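Dihydroorotase (Campylobacter jejuni subsp. jejuni, PDB 3PNU) probably catalyses the reversible, zinc-dependent cyclization of N-carbamoyl-L-aspartate to dihydroorotate in de novo pyrimidine biosynthesis. Local coordinates at residues D32-I46 / K255-K267. Residues are numbered along the deposited sequence; the frame is centred on the assembly and turned at random.
With ZN (zinc ion), chain D.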
loop_
_atom_site.group_PDB
_atom_site.type_symbol
_atom_site.label_atom_id
_atom_site.label_comp_id
_atom_site.label_asym_id
_atom_site.label_seq_id
_atom_site.Cartn_x
_atom_site.Cartn_y
_atom_site.Cartn_z
ATOM N N ASP A 32 15.556 -16.823 16.898
ATOM C CA ASP A 32 14.752 -15.782 16.274
ATOM C C ASP A 32 15.419 -14.497 16.698
ATOM O O ASP A 32 15.246 -14.050 17.837
ATOM C CB ASP A 32 13.277 -15.810 16.695
ATOM C CG ASP A 32 12.454 -14.674 16.014
ATOM O OD1 ASP A 32 13.067 -13.759 15.417
ATOM O OD2 ASP A 32 11.207 -14.690 16.070
ATOM N N MET A 33 16.189 -13.893 15.790
ATOM C CA MET A 33 16.960 -12.671 16.137
ATOM C C MET A 33 16.217 -11.334 16.076
ATOM O O MET A 33 16.845 -10.272 16.173
ATOM C CB MET A 33 18.245 -12.611 15.314
ATOM C CG MET A 33 19.103 -13.888 15.458
ATOM S SD MET A 33 19.609 -14.254 17.164
ATOM C CE MET A 33 20.800 -12.959 17.502
ATOM N N HIS A 34 14.892 -11.371 15.948
ATOM C CA HIS A 34 14.101 -10.136 15.941
ATOM C C HIS A 34 12.659 -10.467 16.322
ATOM O O HIS A 34 11.890 -10.872 15.472
ATOM C CB HIS A 34 14.150 -9.473 14.546
ATOM C CG HIS A 34 13.550 -8.105 14.505
ATOM N ND1 HIS A 34 14.283 -6.981 14.182
ATOM C CD2 HIS A 34 12.292 -7.670 14.770
ATOM C CE1 HIS A 34 13.496 -5.919 14.231
ATOM N NE2 HIS A 34 12.284 -6.307 14.589
ATOM N N LEU A 35 12.287 -10.258 17.580
ATOM C CA LEU A 35 10.959 -10.642 18.044
ATOM C C LEU A 35 10.302 -9.641 18.970
ATOM O O LEU A 35 10.950 -9.078 19.834
ATOM C CB LEU A 35 11.074 -11.982 18.804
ATOM C CG LEU A 35 9.812 -12.707 19.325
ATOM C CD1 LEU A 35 8.815 -12.967 18.195
ATOM C CD2 LEU A 35 10.190 -14.046 20.015
ATOM N N HIS A 36 8.997 -9.445 18.785
ATOM C CA HIS A 36 8.187 -8.566 19.659
ATOM C C HIS A 36 7.248 -9.423 20.502
ATOM O O HIS A 36 6.424 -10.158 19.960
ATOM C CB HIS A 36 7.371 -7.574 18.831
ATOM C CG HIS A 36 8.210 -6.578 18.111
ATOM N ND1 HIS A 36 8.679 -5.426 18.712
ATOM C CD2 HIS A 36 8.682 -6.567 16.849
ATOM C CE1 HIS A 36 9.407 -4.752 17.841
ATOM N NE2 HIS A 36 9.423 -5.423 16.705
ATOM N N LEU A 37 7.386 -9.336 21.823
ATOM C CA LEU A 37 6.560 -10.117 22.762
ATOM C C LEU A 37 5.572 -9.254 23.552
ATOM O O LEU A 37 4.817 -9.759 24.390
ATOM C CB LEU A 37 7.457 -10.850 23.769
ATOM C CG LEU A 37 8.314 -12.008 23.278
ATOM C CD1 LEU A 37 9.172 -12.554 24.440
ATOM C CD2 LEU A 37 7.438 -13.086 22.677
ATOM N N ARG A 38 5.595 -7.950 23.304
ATOM C CA ARG A 38 4.687 -7.023 23.974
ATOM C C ARG A 38 4.828 -7.105 25.502
ATOM O O ARG A 38 5.952 -7.137 26.018
ATOM C CB ARG A 38 3.244 -7.284 23.532
ATOM C CG ARG A 38 3.031 -7.239 22.028
ATOM C CD ARG A 38 3.555 -5.929 21.399
ATOM N NE ARG A 38 3.263 -5.905 19.970
ATOM C CZ ARG A 38 3.792 -5.047 19.105
ATOM N NH1 ARG A 38 4.673 -4.141 19.506
ATOM N NH2 ARG A 38 3.449 -5.115 17.823
ATOM N N ASP A 39 3.713 -7.134 26.236
ATOM C CA ASP A 39 3.812 -7.185 27.689
ATOM C C ASP A 39 2.500 -7.580 28.345
ATOM O O ASP A 39 1.505 -7.832 27.672
ATOM C CB ASP A 39 4.233 -5.808 28.212
ATOM C CG ASP A 39 4.960 -5.888 29.531
ATOM O OD1 ASP A 39 5.066 -7.011 30.060
ATOM O OD2 ASP A 39 5.452 -4.843 30.023
ATOM N N ASN A 40 2.530 -7.652 29.673
ATOM C CA ASN A 40 1.355 -7.920 30.470
ATOM C C ASN A 40 0.617 -9.129 29.930
ATOM O O ASN A 40 1.236 -10.164 29.691
ATOM C CB ASN A 40 0.468 -6.674 30.488
ATOM C CG ASN A 40 1.235 -5.422 30.867
ATOM O OD1 ASN A 40 2.196 -5.466 31.642
ATOM N ND2 ASN A 40 0.810 -4.290 30.320
ATOM N N GLN A 41 -0.686 -8.996 29.694
ATOM C CA GLN A 41 -1.494 -10.125 29.239
ATOM C C GLN A 41 -1.158 -10.627 27.834
ATOM O O GLN A 41 -1.229 -11.829 27.567
ATOM C CB GLN A 41 -2.992 -9.801 29.390
ATOM C CG GLN A 41 -3.465 -9.746 30.874
ATOM C CD GLN A 41 -2.927 -8.563 31.683
ATOM O OE1 GLN A 41 -2.927 -7.424 31.217
ATOM N NE2 GLN A 41 -2.503 -8.830 32.919
ATOM N N MET A 42 -0.785 -9.716 26.942
ATOM C CA MET A 42 -0.428 -10.095 25.570
ATOM C C MET A 42 0.797 -11.034 25.574
ATOM O O MET A 42 0.843 -12.049 24.866
ATOM C CB MET A 42 -0.147 -8.837 24.718
ATOM C CG MET A 42 0.254 -9.149 23.260
ATOM S SD MET A 42 -1.004 -9.994 22.285
ATOM C CE MET A 42 -2.198 -8.650 22.106
ATOM N N LEU A 43 1.785 -10.671 26.379
ATOM C CA LEU A 43 2.979 -11.477 26.518
ATOM C C LEU A 43 2.629 -12.914 26.902
ATOM O O LEU A 43 3.105 -13.851 26.265
ATOM C CB LEU A 43 3.903 -10.853 27.552
ATOM C CG LEU A 43 5.168 -11.629 27.882
ATOM C CD1 LEU A 43 5.946 -12.011 26.624
ATOM C CD2 LEU A 43 6.014 -10.795 28.825
ATOM N N GLU A 44 1.780 -13.078 27.919
ATOM C CA GLU A 44 1.365 -14.415 28.398
ATOM C C GLU A 44 0.721 -15.269 27.303
ATOM O O GLU A 44 0.766 -16.502 27.355
ATOM C CB GLU A 44 0.393 -14.293 29.590
ATOM C CG GLU A 44 0.996 -13.617 30.833
ATOM C CD GLU A 44 -0.052 -13.211 31.876
ATOM O OE1 GLU A 44 -1.227 -13.649 31.769
ATOM O OE2 GLU A 44 0.312 -12.439 32.803
ATOM N N LEU A 45 0.131 -14.615 26.311
ATOM C CA LEU A 45 -0.532 -15.331 25.219
ATOM C C LEU A 45 0.390 -15.748 24.067
ATOM O O LEU A 45 0.318 -16.880 23.594
ATOM C CB LEU A 45 -1.672 -14.473 24.661
ATOM C CG LEU A 45 -2.415 -15.033 23.438
ATOM C CD1 LEU A 45 -2.922 -16.439 23.680
ATOM C CD2 LEU A 45 -3.561 -14.100 23.051
ATOM N N ILE A 46 1.248 -14.835 23.617
ATOM C CA ILE A 46 2.131 -15.109 22.470
ATOM C C ILE A 46 3.519 -15.716 22.804
ATOM O O ILE A 46 4.046 -16.508 22.019
ATOM C CB ILE A 46 2.347 -13.819 21.621
ATOM C CG1 ILE A 46 3.190 -12.788 22.391
ATOM C CG2 ILE A 46 1.017 -13.232 21.225
ATOM C CD1 ILE A 46 3.546 -11.543 21.599
ATOM N N LYS A 255 26.586 -13.479 6.956
ATOM C CA LYS A 255 26.253 -12.272 7.718
ATOM C C LYS A 255 24.736 -12.006 7.827
ATOM O O LYS A 255 24.316 -10.971 8.369
ATOM C CB LYS A 255 26.983 -11.057 7.150
ATOM C CG LYS A 255 28.500 -11.241 7.077
ATOM C CD LYS A 255 29.261 -9.912 6.995
ATOM C CE LYS A 255 28.831 -9.002 5.848
ATOM N NZ LYS A 255 29.497 -7.646 5.959
ATOM N N VAL A 256 23.928 -12.935 7.307
ATOM C CA VAL A 256 22.487 -12.830 7.374
ATOM C C VAL A 256 21.969 -13.829 8.408
ATOM O O VAL A 256 22.460 -14.951 8.487
ATOM C CB VAL A 256 21.851 -13.051 6.012
ATOM C CG1 VAL A 256 20.381 -13.378 6.160
ATOM C CG2 VAL A 256 22.064 -11.810 5.137
ATOM N N MET A 257 20.999 -13.403 9.210
ATOM C CA MET A 257 20.428 -14.221 10.271
ATOM C C MET A 257 18.927 -14.123 10.189
ATOM O O MET A 257 18.396 -13.102 9.787
ATOM C CB MET A 257 20.851 -13.670 11.629
ATOM C CG MET A 257 22.341 -13.726 11.916
ATOM S SD MET A 257 22.835 -12.618 13.257
ATOM C CE MET A 257 22.893 -11.036 12.430
ATOM N N PHE A 258 18.218 -15.175 10.564
ATOM C CA PHE A 258 16.782 -15.092 10.537
ATOM C C PHE A 258 16.290 -14.280 11.721
ATOM O O PHE A 258 16.754 -14.457 12.847
ATOM C CB PHE A 258 16.134 -16.460 10.550
ATOM C CG PHE A 258 14.677 -16.401 10.791
ATOM C CD1 PHE A 258 13.824 -16.027 9.788
ATOM C CD2 PHE A 258 14.163 -16.698 12.033
ATOM C CE1 PHE A 258 12.455 -15.953 10.015
ATOM C CE2 PHE A 258 12.803 -16.635 12.266
ATOM C CZ PHE A 258 11.956 -16.249 11.251
ATOM N N GLY A 259 15.377 -13.363 11.426
ATOM C CA GLY A 259 14.733 -12.485 12.409
ATOM C C GLY A 259 13.312 -12.328 11.890
ATOM O O GLY A 259 13.100 -11.758 10.826
ATOM N N SER A 260 12.337 -12.830 12.631
ATOM C CA SER A 260 10.962 -12.842 12.144
ATOM C C SER A 260 10.269 -11.509 12.144
ATOM O O SER A 260 9.388 -11.275 11.366
ATOM C CB SER A 260 10.115 -13.746 13.039
ATOM O OG SER A 260 9.964 -13.144 14.334
ATOM N N ASP A 261 10.662 -10.656 13.064
ATOM C CA ASP A 261 9.954 -9.403 13.308
ATOM C C ASP A 261 8.478 -9.744 13.569
ATOM O O ASP A 261 7.602 -8.986 13.188
ATOM C CB ASP A 261 10.098 -8.400 12.158
ATOM C CG ASP A 261 9.580 -7.005 12.519
ATOM O OD1 ASP A 261 9.713 -6.544 13.688
ATOM O OD2 ASP A 261 9.056 -6.354 11.603
ATOM N N SER A 262 8.215 -10.889 14.207
ATOM C CA SER A 262 6.843 -11.290 14.542
ATOM C C SER A 262 6.281 -10.242 15.459
ATOM O O SER A 262 6.840 -9.985 16.523
ATOM C CB SER A 262 6.794 -12.652 15.219
ATOM O OG SER A 262 5.469 -13.022 15.568
ATOM N N ALA A 263 5.180 -9.623 15.033
ATOM C CA ALA A 263 4.563 -8.535 15.784
ATOM C C ALA A 263 3.046 -8.624 15.739
ATOM O O ALA A 263 2.420 -8.312 14.730
ATOM C CB ALA A 263 5.022 -7.195 15.221
ATOM N N PRO A 264 2.445 -9.034 16.853
ATOM C CA PRO A 264 1.014 -9.174 16.909
ATOM C C PRO A 264 0.277 -7.886 17.233
ATOM O O PRO A 264 0.823 -6.968 17.859
ATOM C CB PRO A 264 0.834 -10.122 18.089
ATOM C CG PRO A 264 1.907 -9.692 19.034
ATOM C CD PRO A 264 3.064 -9.249 18.175
ATOM N N HIS A 265 -0.970 -7.843 16.797
ATOM C CA HIS A 265 -1.855 -6.753 17.113
ATOM C C HIS A 265 -3.208 -7.334 17.497
ATOM O O HIS A 265 -3.695 -8.274 16.850
ATOM C CB HIS A 265 -1.970 -5.759 15.966
ATOM C CG HIS A 265 -0.736 -4.939 15.781
ATOM N ND1 HIS A 265 -0.439 -3.862 16.590
ATOM C CD2 HIS A 265 0.284 -5.041 14.895
ATOM C CE1 HIS A 265 0.711 -3.334 16.207
ATOM N NE2 HIS A 265 1.169 -4.029 15.180
ATOM N N PRO A 266 -3.804 -6.789 18.570
ATOM C CA PRO A 266 -5.115 -7.269 18.990
ATOM C C PRO A 266 -6.196 -6.860 17.998
ATOM O O PRO A 266 -6.293 -5.687 17.648
ATOM C CB PRO A 266 -5.335 -6.588 20.355
ATOM C CG PRO A 266 -4.423 -5.396 20.365
ATOM C CD PRO A 266 -3.286 -5.700 19.426
ATOM N N LYS A 267 -6.979 -7.829 17.534
ATOM C CA LYS A 267 -8.098 -7.571 16.622
ATOM C C LYS A 267 -9.259 -6.928 17.406
ATOM O O LYS A 267 -9.672 -5.795 17.137
ATOM C CB LYS A 267 -8.558 -8.893 15.981
ATOM C CG LYS A 267 -9.870 -8.826 15.191
ATOM C CD LYS A 267 -10.338 -10.233 14.809
ATOM C CE LYS A 267 -11.712 -10.220 14.148
ATOM N NZ LYS A 267 -11.747 -9.406 12.891
HETATM ZN ZN ZN D . 10.637 -5.020 14.890
HETATM O O HOH W 1 5.502 -12.312 18.115
HETATM O O HOH W 2 10.061 -3.962 12.804
#
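His34, His36 and Asp261 share one zinc ion, and this metal joins the two segments. Both histidines bind through NE2, and Asp261 OD1 completes the trio at 2.1 Å from the zinc. Asp261 runs alongside His34 with its carboxylate almost perpendicular to that ring (88°), whereas OD1 reaches the His36 ring at its edge. On the side of the ring away from the zinc, His34 ND1 is hydrogen-bonded to Glu188; water 2 and the carboxylated Lys116 add further ligands to the metal. This is the binuclear centre of an amidohydrolase TIM barrel: the His-x-His pair sits at the C-terminal end of strand 31-35, His36 just beyond it, and the aspartate follows strand 256-258, so first and last barrel strands meet here. Asp261 is probably also an active-site residue in catalysis.

Hydrogen bonds lock the backbones beneath the site. Asp32, its CG anti to the backbone N (chi1 180°), turns its carboxylate to Ser260: Ser260 OG donates a hydrogen bond to Asp32 OD2 at 2.6 Å, on its syn side, while OD1 receives Ser260 N and His34 N from opposite faces, the latter closing an Asx turn. Main-chain bonds follow from Met33 N to Phe258 O (3.0 Å), Asp261 N to His34 O (2.7 Å, bent to 135°) and His36 N to Ser262 O.

Farther along, Arg38 NH2 donates to Pro264 O at 3.2 Å, with the oxygen near the guanidinium plane, and also lies over one face of the His265 ring. Arg38 and His265 probably bind substrate. Apolar contacts join helix 40-51 to the prolines, where Ile46 CD1 crosses to Pro264 CG at 3.6 Å and Met42 CE reaches the Pro266 ring.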